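Local coordinates for LP04448p (Drosophila melanogaster, PDB 4QMH), which probably drives microtubule polymerisation as an XMAP215-family protein, Mini spindles, through an array of TOG domains of which this is the fourth, at residues E136-M139 / I140-L144; I122-F125 / G126-G130. All blocks are in the same frame, centred on the assembly; numbering follows the deposited sequence.

Interaction 1: E136-M139 / I140-L144; sequences ESEM and IADAL
Glu138 O accepts the amide of Asp142 (Asp142 N to Glu138 O, 2.9 Å), and the next carbonyl takes the next amide, with 3.2 Å between Ala143 N and Met139 O. These i to i+4 bonds open helix 139-145 of the all-helical TOG domain and illustrate how a helix start is built: Glu138 is the N-cap; it and Ser137 before it both have positive phi (58° at Glu138), and helical angles begin at Met139. The amide of the cap residue itself is taken by Asp175 OD1, which ties this start to helix 173-186.

The two acidic side chains rise on the same side of the first turn, Glu138 OE1 lying 4.5 Å from Asp142 OD1. A single water stands between them and donates to both, at 2.8 Å from Glu138 OE1 and 2.5 Å from Asp142 OD1. Two like charges so close would tend to raise each other's pKa, an effect that the water and the positive end of the helix dipole probably offset. With its CG beside the backbone N (chi1 -81°), Asp142 is turned back along the axis towards the cap, and its carboxylate leans over the Glu138 carbonyl, bringing CG to 3.2 Å from Glu138 O.

Further round, hydrophobic groups seat the helix among its neighbours. Met139, its chain bent about the CG-SD bond, which turns CE aside, lies on Phe100 and Pro101 of helix 96-106. Ile140 is buried against Phe100, Trp158, Leu159 and Met179, while Ala141 faces Ser178 and His182. Within the turn, Ala141 CB lies 4.2 Å from Glu138 CB, and Ala143 CB lies 3.7 Å from Met139 O.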
ATOM      1  N   GLU A 136       0.969  -9.255  -2.888  1.00 12.12           N
ATOM      2  CA  GLU A 136       1.504  -9.853  -4.094  1.00  9.95           C
ATOM      3  C   GLU A 136       2.778  -9.131  -4.496  1.00 10.58           C
ATOM      4  O   GLU A 136       2.941  -7.936  -4.230  1.00 11.84           O
ATOM      5  CB  GLU A 136       0.494  -9.751  -5.243  1.00 11.52           C
ATOM      6  CG  GLU A 136      -0.818 -10.477  -4.964  1.00 16.98           C
ATOM      7  CD  GLU A 136      -1.531 -10.916  -6.239  1.00 36.04           C
ATOM      8  OE1 GLU A 136      -0.955 -10.746  -7.326  1.00 36.83           O
ATOM      9  OE2 GLU A 136      -2.662 -11.436  -6.149  1.00 49.92           O
ATOM     10  N   SER A 137       3.676  -9.877  -5.129  1.00 11.57           N
ATOM     11  CA  SER A 137       4.843  -9.324  -5.803  1.00 12.69           C
ATOM     12  C   SER A 137       5.822  -8.598  -4.897  1.00 10.48           C
ATOM     13  O   SER A 137       6.640  -7.813  -5.371  1.00 11.32           O
ATOM     14  CB  SER A 137       4.395  -8.415  -6.950  1.00 13.59           C
ATOM     15  OG  SER A 137       3.605  -9.149  -7.868  1.00 20.86           O
ATOM     16  N   GLU A 138       5.735  -8.887  -3.600  1.00 10.55           N
ATOM     17  CA  GLU A 138       6.628  -8.318  -2.592  1.00  7.87           C
ATOM     18  C   GLU A 138       6.603  -6.798  -2.543  1.00  8.86           C
ATOM     19  O   GLU A 138       7.600  -6.174  -2.215  1.00  9.09           O
ATOM     20  CB  GLU A 138       8.062  -8.834  -2.761  1.00  9.61           C
ATOM     21  CG  GLU A 138       8.158 -10.354  -2.539  1.00 11.36           C
ATOM     22  CD  GLU A 138       9.585 -10.908  -2.584  1.00 16.65           C
ATOM     23  OE1 GLU A 138      10.558 -10.125  -2.581  1.00 17.43           O
ATOM     24  OE2 GLU A 138       9.737 -12.149  -2.619  1.00 18.45           O
ATOM     25  N   MET A 139       5.462  -6.201  -2.852  1.00  7.02           N
ATOM     26  CA  MET A 139       5.354  -4.742  -2.752  1.00  9.33           C
ATOM     27  C   MET A 139       5.590  -4.257  -1.330  1.00 10.76           C
ATOM     28  O   MET A 139       6.321  -3.290  -1.100  1.00 10.41           O
ATOM     29  CB  MET A 139       4.002  -4.258  -3.272  1.00  8.00           C
ATOM     30  CG  MET A 139       3.872  -4.428  -4.775  1.00  7.07           C
ATOM     31  SD  MET A 139       2.270  -3.920  -5.443  1.00 11.12           S
ATOM     32  CE  MET A 139       1.181  -5.151  -4.748  1.00 10.60           C
ATOM     33  N   ILE A 140       4.977  -4.939  -0.375  1.00  8.01           N
ATOM     34  CA  ILE A 140       5.145  -4.570   1.029  1.00  6.71           C
ATOM     35  C   ILE A 140       6.590  -4.821   1.507  1.00  8.87           C
ATOM     36  O   ILE A 140       7.221  -3.944   2.107  1.00  8.86           O
ATOM     37  CB  ILE A 140       4.082  -5.275   1.895  1.00  4.66           C
ATOM     38  CG1 ILE A 140       2.705  -4.646   1.631  1.00  8.42           C
ATOM     39  CG2 ILE A 140       4.426  -5.200   3.374  1.00  9.12           C
ATOM     40  CD1 ILE A 140       1.538  -5.490   2.143  1.00 10.37           C
ATOM     41  N   ALA A 141       7.123  -6.005   1.222  1.00  8.07           N
ATOM     42  CA  ALA A 141       8.501  -6.311   1.605  1.00  8.65           C
ATOM     43  C   ALA A 141       9.509  -5.335   0.991  1.00 11.14           C
ATOM     44  O   ALA A 141      10.470  -4.941   1.642  1.00 13.56           O
ATOM     45  CB  ALA A 141       8.852  -7.737   1.230  1.00 11.42           C
ATOM     46  N   ASP A 142       9.287  -4.946  -0.258  1.00  8.87           N
ATOM     47  CA  ASP A 142      10.205  -4.022  -0.912  1.00 11.37           C
ATOM     48  C   ASP A 142      10.162  -2.654  -0.235  1.00 12.87           C
ATOM     49  O   ASP A 142      11.190  -1.970  -0.134  1.00 15.73           O
ATOM     50  CB  ASP A 142       9.886  -3.890  -2.403  1.00  9.50           C
ATOM     51  CG  ASP A 142      10.453  -5.031  -3.228  1.00 17.63           C
ATOM     52  OD1 ASP A 142      11.353  -5.742  -2.737  1.00 22.33           O
ATOM     53  OD2 ASP A 142      10.009  -5.196  -4.385  1.00 21.38           O
ATOM     54  N   ALA A 143       8.981  -2.242   0.225  1.00  8.81           N
ATOM     55  CA  ALA A 143       8.879  -0.968   0.942  1.00  7.00           C
ATOM     56  C   ALA A 143       9.562  -1.056   2.306  1.00  9.72           C
ATOM     57  O   ALA A 143      10.208  -0.117   2.750  1.00 11.42           O
ATOM     58  CB  ALA A 143       7.416  -0.545   1.093  1.00  6.82           C
ATOM     59  N   LEU A 144       9.418  -2.196   2.976  1.00 10.38           N
ATOM     60  CA  LEU A 144      10.022  -2.369   4.294  1.00  8.78           C
ATOM     61  C   LEU A 144      11.546  -2.391   4.184  1.00 15.44           C
ATOM     62  O   LEU A 144      12.255  -1.812   5.014  1.00 15.74           O
ATOM     63  CB  LEU A 144       9.517  -3.663   4.944  1.00  9.32           C
ATOM     64  CG  LEU A 144       8.053  -3.662   5.400  1.00  9.79           C
ATOM     65  CD1 LEU A 144       7.606  -5.106   5.707  1.00 10.79           C
ATOM     66  CD2 LEU A 144       7.837  -2.757   6.621  1.00 10.93           C
TER
HETATM   67  O   HOH W   1      11.334  -7.746  -1.241  1.00 23.43           O

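Interaction 2: I122-F125 / G126-G130; sequences INSF and GEKGG
The last two turns of helix 112-129 offer a worked example of a helix end, in which Lys128 folds back along the helix to meet Ser124 one turn earlier. Ser124 OG, held opposite the backbone N across the CA-CB bond (chi1 180°), accepts a hydrogen bond from Lys128 NZ, 2.8 Å from Ser124 OG. The lysine chain is extended through chi2 and chi3, then bent about CD-CE (chi4 61°), which swings the ammonium onto the hydroxyl; on the way CG passes 3.2 Å from Ser124 O. Both side chains also lie on Ala85 of helix 71-88.

Beneath them the i to i+4 ladder runs on through Gly129 N, 2.8 Å from Phe125 O, and closes with a weak bond from Gly130 N to Gly126 O. The Phe125 carbonyl has a second donor, a water at 3.0 Å from Phe125 O which also donates to Gly130 O, so the water links the final turn to the residue that leaves it. On another face Glu127 CG presses on the carbonyl of Asn123, 3.0 Å from Asn123 O. The polar ends of this pair meet beyond the two segments at Tyr131 OH, with Trp158 NE1 also bound to Asn123 OD1. The buried ring of Phe125 packs edge-to-face with Phe103.

Gly130, with positive phi (101°), ends the helical run, an arrangement typical of a glycine-terminated helix C terminus.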
ATOM      1  N   ILE A 122      -4.805   3.629   0.646  1.00  9.36           N
ATOM      2  CA  ILE A 122      -4.600   2.208   0.797  1.00  8.33           C
ATOM      3  C   ILE A 122      -5.873   1.552   1.301  1.00  9.57           C
ATOM      4  O   ILE A 122      -6.347   0.584   0.722  1.00 12.10           O
ATOM      5  CB  ILE A 122      -3.431   1.890   1.753  1.00  9.76           C
ATOM      6  CG1 ILE A 122      -2.105   2.311   1.104  1.00  9.97           C
ATOM      7  CG2 ILE A 122      -3.421   0.398   2.067  1.00  9.00           C
ATOM      8  CD1 ILE A 122      -0.893   2.313   2.051  1.00  7.64           C
ATOM      9  N   ASN A 123      -6.437   2.099   2.369  1.00 12.23           N
ATOM     10  CA  ASN A 123      -7.611   1.474   2.967  1.00 11.04           C
ATOM     11  C   ASN A 123      -8.862   1.602   2.098  1.00 13.79           C
ATOM     12  O   ASN A 123      -9.723   0.727   2.123  1.00 16.55           O
ATOM     13  CB  ASN A 123      -7.832   1.986   4.392  1.00 13.19           C
ATOM     14  CG  ASN A 123      -6.799   1.438   5.361  1.00 14.51           C
ATOM     15  OD1 ASN A 123      -6.356   0.297   5.226  1.00 15.27           O
ATOM     16  ND2 ASN A 123      -6.393   2.254   6.326  1.00 15.61           N
ATOM     17  N   SER A 124      -8.949   2.678   1.321  1.00 15.89           N
ATOM     18  CA  SER A 124     -10.046   2.801   0.366  1.00 15.03           C
ATOM     19  C   SER A 124      -9.964   1.740  -0.721  1.00 14.20           C
ATOM     20  O   SER A 124     -10.965   1.078  -1.032  1.00 15.06           O
ATOM     21  CB  SER A 124     -10.096   4.188  -0.265  1.00 14.35           C
ATOM     22  OG  SER A 124     -11.180   4.239  -1.185  1.00 17.98           O
ATOM     23  N   PHE A 125      -8.783   1.571  -1.312  1.00  7.46           N
ATOM     24  CA  PHE A 125      -8.602   0.525  -2.301  1.00  9.45           C
ATOM     25  C   PHE A 125      -8.848  -0.844  -1.675  1.00 17.04           C
ATOM     26  O   PHE A 125      -9.445  -1.718  -2.298  1.00 13.93           O
ATOM     27  CB  PHE A 125      -7.203   0.590  -2.926  1.00 11.16           C
ATOM     28  CG  PHE A 125      -7.107   1.534  -4.103  1.00  9.53           C
ATOM     29  CD1 PHE A 125      -7.157   2.911  -3.919  1.00  8.02           C
ATOM     30  CD2 PHE A 125      -6.982   1.035  -5.393  1.00  9.23           C
ATOM     31  CE1 PHE A 125      -7.076   3.772  -5.007  1.00  5.95           C
ATOM     32  CE2 PHE A 125      -6.897   1.891  -6.483  1.00 10.79           C
ATOM     33  CZ  PHE A 125      -6.949   3.261  -6.284  1.00  9.72           C
ATOM     34  N   GLY A 126      -8.396  -1.025  -0.438  1.00 14.42           N
ATOM     35  CA  GLY A 126      -8.556  -2.312   0.226  1.00 16.31           C
ATOM     36  C   GLY A 126     -10.015  -2.682   0.416  1.00 18.18           C
ATOM     37  O   GLY A 126     -10.444  -3.791   0.090  1.00 20.27           O
ATOM     38  N   GLU A 127     -10.785  -1.741   0.939  1.00 12.47           N
ATOM     39  CA  GLU A 127     -12.209  -1.952   1.166  1.00 20.43           C
ATOM     40  C   GLU A 127     -12.992  -2.180  -0.123  1.00 21.57           C
ATOM     41  O   GLU A 127     -13.872  -3.036  -0.181  1.00 18.91           O
ATOM     42  CB  GLU A 127     -12.802  -0.760   1.908  1.00 16.84           C
ATOM     43  CG  GLU A 127     -12.210  -0.528   3.298  1.00 25.29           C
ATOM     44  CD  GLU A 127     -12.378  -1.720   4.227  1.00 42.01           C
ATOM     45  OE1 GLU A 127     -13.166  -2.636   3.903  1.00 53.88           O
ATOM     46  OE2 GLU A 127     -11.719  -1.740   5.290  1.00 45.37           O
ATOM     47  N   LYS A 128     -12.669  -1.411  -1.156  1.00 19.77           N
ATOM     48  CA  LYS A 128     -13.445  -1.439  -2.388  1.00 18.13           C
ATOM     49  C   LYS A 128     -13.069  -2.590  -3.309  1.00 21.98           C
ATOM     50  O   LYS A 128     -13.939  -3.247  -3.885  1.00 26.15           O
ATOM     51  CB  LYS A 128     -13.308  -0.102  -3.114  1.00 15.01           C
ATOM     52  CG  LYS A 128     -13.912   1.037  -2.336  1.00 21.81           C
ATOM     53  CD  LYS A 128     -13.601   2.374  -2.966  1.00 22.46           C
ATOM     54  CE  LYS A 128     -14.305   3.494  -2.229  1.00 23.24           C
ATOM     55  NZ  LYS A 128     -13.877   3.583  -0.809  1.00 25.97           N
ATOM     56  N   GLY A 129     -11.772  -2.842  -3.450  1.00 17.34           N
ATOM     57  CA  GLY A 129     -11.304  -3.841  -4.390  1.00 21.14           C
ATOM     58  C   GLY A 129     -10.830  -5.122  -3.741  1.00 18.91           C
ATOM     59  O   GLY A 129     -10.577  -6.108  -4.434  1.00 19.38           O
ATOM     60  N   GLY A 130     -10.703  -5.098  -2.417  1.00 20.02           N
ATOM     61  CA  GLY A 130     -10.172  -6.220  -1.665  1.00 20.34           C
ATOM     62  C   GLY A 130      -8.716  -6.007  -1.283  1.00 21.40           C
ATOM     63  O   GLY A 130      -7.954  -5.369  -2.003  1.00 21.35           O
TER
HETATM   64  O   HOH W   2      -7.943  -3.316  -4.325  1.00 23.48           O

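How the interactions relate
Followed from the N terminus, the two contacts stand in series: interaction 2 finishes the long helix 112-129, and interaction 1 begins helix 139-145 after the connecting loop. Each is local, so neither closes a long loop, and they neither nest nor cross. Their centres are about 17 Å apart and their nearest atoms about 8 Å, without touching. What joins them is shared neighbours. Phe100 of helix 96-106 meets Ile122 of interaction 2 and Met139 and Ile140 of interaction 1, and Trp158 of helix 149-162 meets Ile122, Asn123 and Ile140. One helix end and the next helix start are thereby fitted into the same layered, all-helical TOG core.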